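Local coordinates for protein NLP/P60 (Enterococcus faecium, PDB 6B8C) that probably hydrolyses peptide bonds in the stem peptides of peptidoglycan, acting as a secreted endopeptidase of the NlpC/p60 family that generates muropeptides, at residues A[88-100]-A[106-118]. Sequence-based numbering, arbitrary orientation.
Sequences SQAKAGDLLFWGS and HVAIALGGGQYIH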
# COMPACT_ATOMS: atom_id res chain seq x y z
N SER A 88 12.03 6.91 6.15
CA SER A 88 13.04 7.64 5.38
C SER A 88 13.70 6.74 4.34
O SER A 88 13.97 7.18 3.22
CB SER A 88 14.10 8.22 6.33
OG SER A 88 13.50 9.02 7.34
N GLN A 89 13.96 5.49 4.70
CA GLN A 89 14.64 4.54 3.83
C GLN A 89 13.68 3.78 2.92
O GLN A 89 14.00 2.68 2.46
CB GLN A 89 15.46 3.57 4.67
CG GLN A 89 16.37 4.27 5.67
CD GLN A 89 16.84 3.36 6.79
OE1 GLN A 89 16.73 2.14 6.69
NE2 GLN A 89 17.37 3.96 7.85
N ALA A 90 12.50 4.35 2.65
CA ALA A 90 11.51 3.71 1.79
C ALA A 90 11.70 4.18 0.36
O ALA A 90 11.63 5.37 0.07
CB ALA A 90 10.09 4.03 2.28
N LYS A 91 11.96 3.23 -0.54
CA LYS A 91 12.06 3.51 -1.96
C LYS A 91 10.73 3.23 -2.64
O LYS A 91 9.79 2.69 -2.04
CB LYS A 91 13.19 2.68 -2.58
CG LYS A 91 14.54 2.84 -1.87
CD LYS A 91 15.61 1.89 -2.40
CE LYS A 91 16.12 2.31 -3.77
NZ LYS A 91 17.28 1.48 -4.21
N ALA A 92 10.63 3.63 -3.91
CA ALA A 92 9.41 3.43 -4.67
C ALA A 92 9.06 1.94 -4.74
O ALA A 92 9.89 1.12 -5.14
CB ALA A 92 9.56 4.01 -6.07
N GLY A 93 7.84 1.61 -4.34
CA GLY A 93 7.37 0.24 -4.31
C GLY A 93 7.26 -0.37 -2.93
O GLY A 93 6.47 -1.31 -2.74
N ASP A 94 8.01 0.14 -1.95
CA ASP A 94 7.94 -0.40 -0.60
C ASP A 94 6.56 -0.17 -0.00
O ASP A 94 5.78 0.66 -0.48
CB ASP A 94 9.01 0.22 0.29
CG ASP A 94 10.42 -0.18 -0.11
OD1 ASP A 94 11.35 0.65 0.04
OD2 ASP A 94 10.60 -1.32 -0.59
N LEU A 95 6.27 -0.90 1.06
CA LEU A 95 4.99 -0.77 1.75
C LEU A 95 5.16 0.16 2.95
O LEU A 95 6.21 0.18 3.59
CB LEU A 95 4.46 -2.13 2.20
CG LEU A 95 3.96 -3.06 1.09
CD1 LEU A 95 3.66 -4.46 1.63
CD2 LEU A 95 2.72 -2.48 0.43
N LEU A 96 4.13 0.95 3.24
CA LEU A 96 4.13 1.88 4.37
C LEU A 96 2.97 1.53 5.29
O LEU A 96 1.85 1.31 4.81
CB LEU A 96 4.00 3.33 3.89
CG LEU A 96 4.99 3.79 2.82
CD1 LEU A 96 4.60 5.16 2.31
CD2 LEU A 96 6.40 3.81 3.38
N PHE A 97 3.23 1.49 6.59
CA PHE A 97 2.29 0.97 7.57
C PHE A 97 2.03 2.00 8.66
O PHE A 97 2.97 2.58 9.22
CB PHE A 97 2.80 -0.34 8.18
CG PHE A 97 2.77 -1.49 7.23
CD1 PHE A 97 3.87 -1.77 6.43
CD2 PHE A 97 1.65 -2.30 7.13
CE1 PHE A 97 3.85 -2.83 5.55
CE2 PHE A 97 1.62 -3.36 6.25
CZ PHE A 97 2.72 -3.63 5.46
N TRP A 98 0.74 2.21 8.95
CA TRP A 98 0.29 3.00 10.08
C TRP A 98 -0.04 2.07 11.24
O TRP A 98 -0.66 1.03 11.05
CB TRP A 98 -0.95 3.82 9.73
CG TRP A 98 -0.72 5.03 8.90
CD1 TRP A 98 -0.88 6.33 9.29
CD2 TRP A 98 -0.33 5.07 7.52
NE1 TRP A 98 -0.60 7.18 8.25
CE2 TRP A 98 -0.26 6.43 7.15
CE3 TRP A 98 -0.03 4.10 6.57
CZ2 TRP A 98 0.10 6.84 5.87
CZ3 TRP A 98 0.33 4.51 5.29
CH2 TRP A 98 0.39 5.86 4.96
N GLY A 99 0.35 2.48 12.44
CA GLY A 99 0.14 1.67 13.63
C GLY A 99 1.40 0.95 14.04
O GLY A 99 2.45 1.01 13.39
N SER A 100 1.29 0.24 15.14
CA SER A 100 2.46 -0.46 15.63
C SER A 100 2.51 -1.88 15.07
O SER A 100 1.47 -2.45 14.73
CB SER A 100 2.45 -0.51 17.15
OG SER A 100 1.26 -1.11 17.64
N HIS A 106 -3.46 0.53 8.65
CA HIS A 106 -3.47 1.14 7.33
C HIS A 106 -2.15 0.83 6.63
O HIS A 106 -1.11 0.72 7.28
CB HIS A 106 -3.69 2.65 7.40
CG HIS A 106 -4.08 3.26 6.09
ND1 HIS A 106 -5.36 3.18 5.58
CD2 HIS A 106 -3.35 3.96 5.18
CE1 HIS A 106 -5.40 3.81 4.42
NE2 HIS A 106 -4.20 4.28 4.15
N VAL A 107 -2.22 0.73 5.31
CA VAL A 107 -1.06 0.43 4.48
C VAL A 107 -1.18 1.21 3.18
O VAL A 107 -2.28 1.52 2.71
CB VAL A 107 -0.94 -1.09 4.21
CG1 VAL A 107 -2.05 -1.56 3.29
CG2 VAL A 107 0.43 -1.43 3.63
N ALA A 108 -0.03 1.54 2.60
CA ALA A 108 0.02 2.20 1.30
C ALA A 108 1.28 1.75 0.57
O ALA A 108 2.16 1.11 1.15
CB ALA A 108 -0.02 3.73 1.44
N ILE A 109 1.36 2.09 -0.71
CA ILE A 109 2.54 1.79 -1.53
C ILE A 109 3.38 3.06 -1.64
O ILE A 109 2.89 4.11 -2.07
CB ILE A 109 2.15 1.26 -2.92
CG1 ILE A 109 1.56 -0.15 -2.81
CG2 ILE A 109 3.36 1.25 -3.84
CD1 ILE A 109 0.92 -0.64 -4.08
N ALA A 110 4.65 2.95 -1.26
CA ALA A 110 5.54 4.10 -1.30
C ALA A 110 5.83 4.50 -2.74
O ALA A 110 6.07 3.66 -3.61
CB ALA A 110 6.85 3.79 -0.57
N LEU A 111 5.81 5.81 -2.99
CA LEU A 111 6.21 6.37 -4.27
C LEU A 111 7.59 7.00 -4.23
O LEU A 111 8.09 7.43 -5.28
CB LEU A 111 5.19 7.42 -4.73
CG LEU A 111 3.76 6.93 -4.96
CD1 LEU A 111 2.91 8.09 -5.43
CD2 LEU A 111 3.73 5.80 -5.98
N GLY A 112 8.22 7.08 -3.06
CA GLY A 112 9.47 7.80 -2.93
C GLY A 112 9.21 9.29 -2.75
O GLY A 112 8.23 9.82 -3.28
N GLY A 113 10.07 9.96 -1.99
CA GLY A 113 9.92 11.39 -1.79
C GLY A 113 8.72 11.77 -0.95
O GLY A 113 8.06 12.77 -1.24
N GLY A 114 8.42 10.99 0.10
CA GLY A 114 7.32 11.33 0.99
C GLY A 114 5.94 11.16 0.40
O GLY A 114 4.98 11.69 0.97
N GLN A 115 5.81 10.45 -0.71
CA GLN A 115 4.54 10.27 -1.39
C GLN A 115 4.16 8.80 -1.39
O GLN A 115 5.01 7.91 -1.39
CB GLN A 115 4.62 10.78 -2.83
CG GLN A 115 5.01 12.24 -2.93
CD GLN A 115 5.60 12.59 -4.28
OE1 GLN A 115 6.69 13.15 -4.36
NE2 GLN A 115 4.88 12.27 -5.35
N TYR A 116 2.85 8.55 -1.40
CA TYR A 116 2.35 7.19 -1.48
C TYR A 116 1.04 7.20 -2.24
O TYR A 116 0.50 8.25 -2.59
CB TYR A 116 2.18 6.57 -0.08
CG TYR A 116 1.49 7.47 0.92
CD1 TYR A 116 0.11 7.58 0.95
CD2 TYR A 116 2.23 8.18 1.86
CE1 TYR A 116 -0.52 8.39 1.88
CE2 TYR A 116 1.62 8.99 2.78
CZ TYR A 116 0.24 9.09 2.79
OH TYR A 116 -0.37 9.90 3.72
N ILE A 117 0.53 6.00 -2.50
CA ILE A 117 -0.75 5.82 -3.17
C ILE A 117 -1.53 4.78 -2.39
O ILE A 117 -0.96 3.80 -1.90
CB ILE A 117 -0.56 5.41 -4.65
CG1 ILE A 117 -1.90 5.11 -5.31
CG2 ILE A 117 0.40 4.22 -4.76
CD1 ILE A 117 -1.79 4.88 -6.79
N HIS A 118 -2.84 5.01 -2.23
CA HIS A 118 -3.60 4.15 -1.34
C HIS A 118 -5.09 4.28 -1.60
O HIS A 118 -5.56 5.24 -2.23
CB HIS A 118 -3.30 4.46 0.14
CG HIS A 118 -3.65 5.85 0.55
ND1 HIS A 118 -3.83 6.21 1.87
CD2 HIS A 118 -3.85 6.98 -0.17
CE1 HIS A 118 -4.12 7.49 1.95
NE2 HIS A 118 -4.14 7.99 0.73
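Ala-110 is held through both of its backbone polar atoms: its N donates to Asp-94 O at 2.7 Å, and its O accepts from Gly-93 N at 2.8 Å. Gly-93 belongs to a type II turn, Lys-91 to Asp-94, in which Lys-91 N donates to Asp-94 OD1 across the turn. From there the strands pair antiparallel: Leu-96 and Ala-108 exchange two N-H...O bonds, and Trp-98 N reaches His-106 O. This is the 95-98/106-112 hairpin of the six-stranded sheet in the papain-like NlpC/p60 fold. Its Leu-95, Phe-97, Val-107 and Ile-109 face carries Val-107 CG2 over the Phe-97 ring, 3.7 Å from the centroid, a CH-pi contact; Val-107 and Ile-109 also touch helix 55-67. On the other face, Leu-96 CD1 packs 3.7 Å from Tyr-116 CB, and Trp-98 links two more rings. His-106 turns CG away from its backbone N (chi1 -164°), which brings its ring edge to the face of Trp-98 in a T-shaped pair, His-106 CD2 over the indole face, 3.6 Å from Trp-98 CE3; the planes stand at 86°. The indole's own edge points into the Tyr-116 face in a second T-shaped pair, centroids 5.3 Å apart. Tyr-116 OH is anchored by Phe-134 O. His-106 NE2 and His-118 ND1 share a hydrogen bond of 3.0 Å, while the His-106 side chain touches Cys-55, an arrangement consistent with the Cys-His-His catalytic site of NlpC/p60 enzymes.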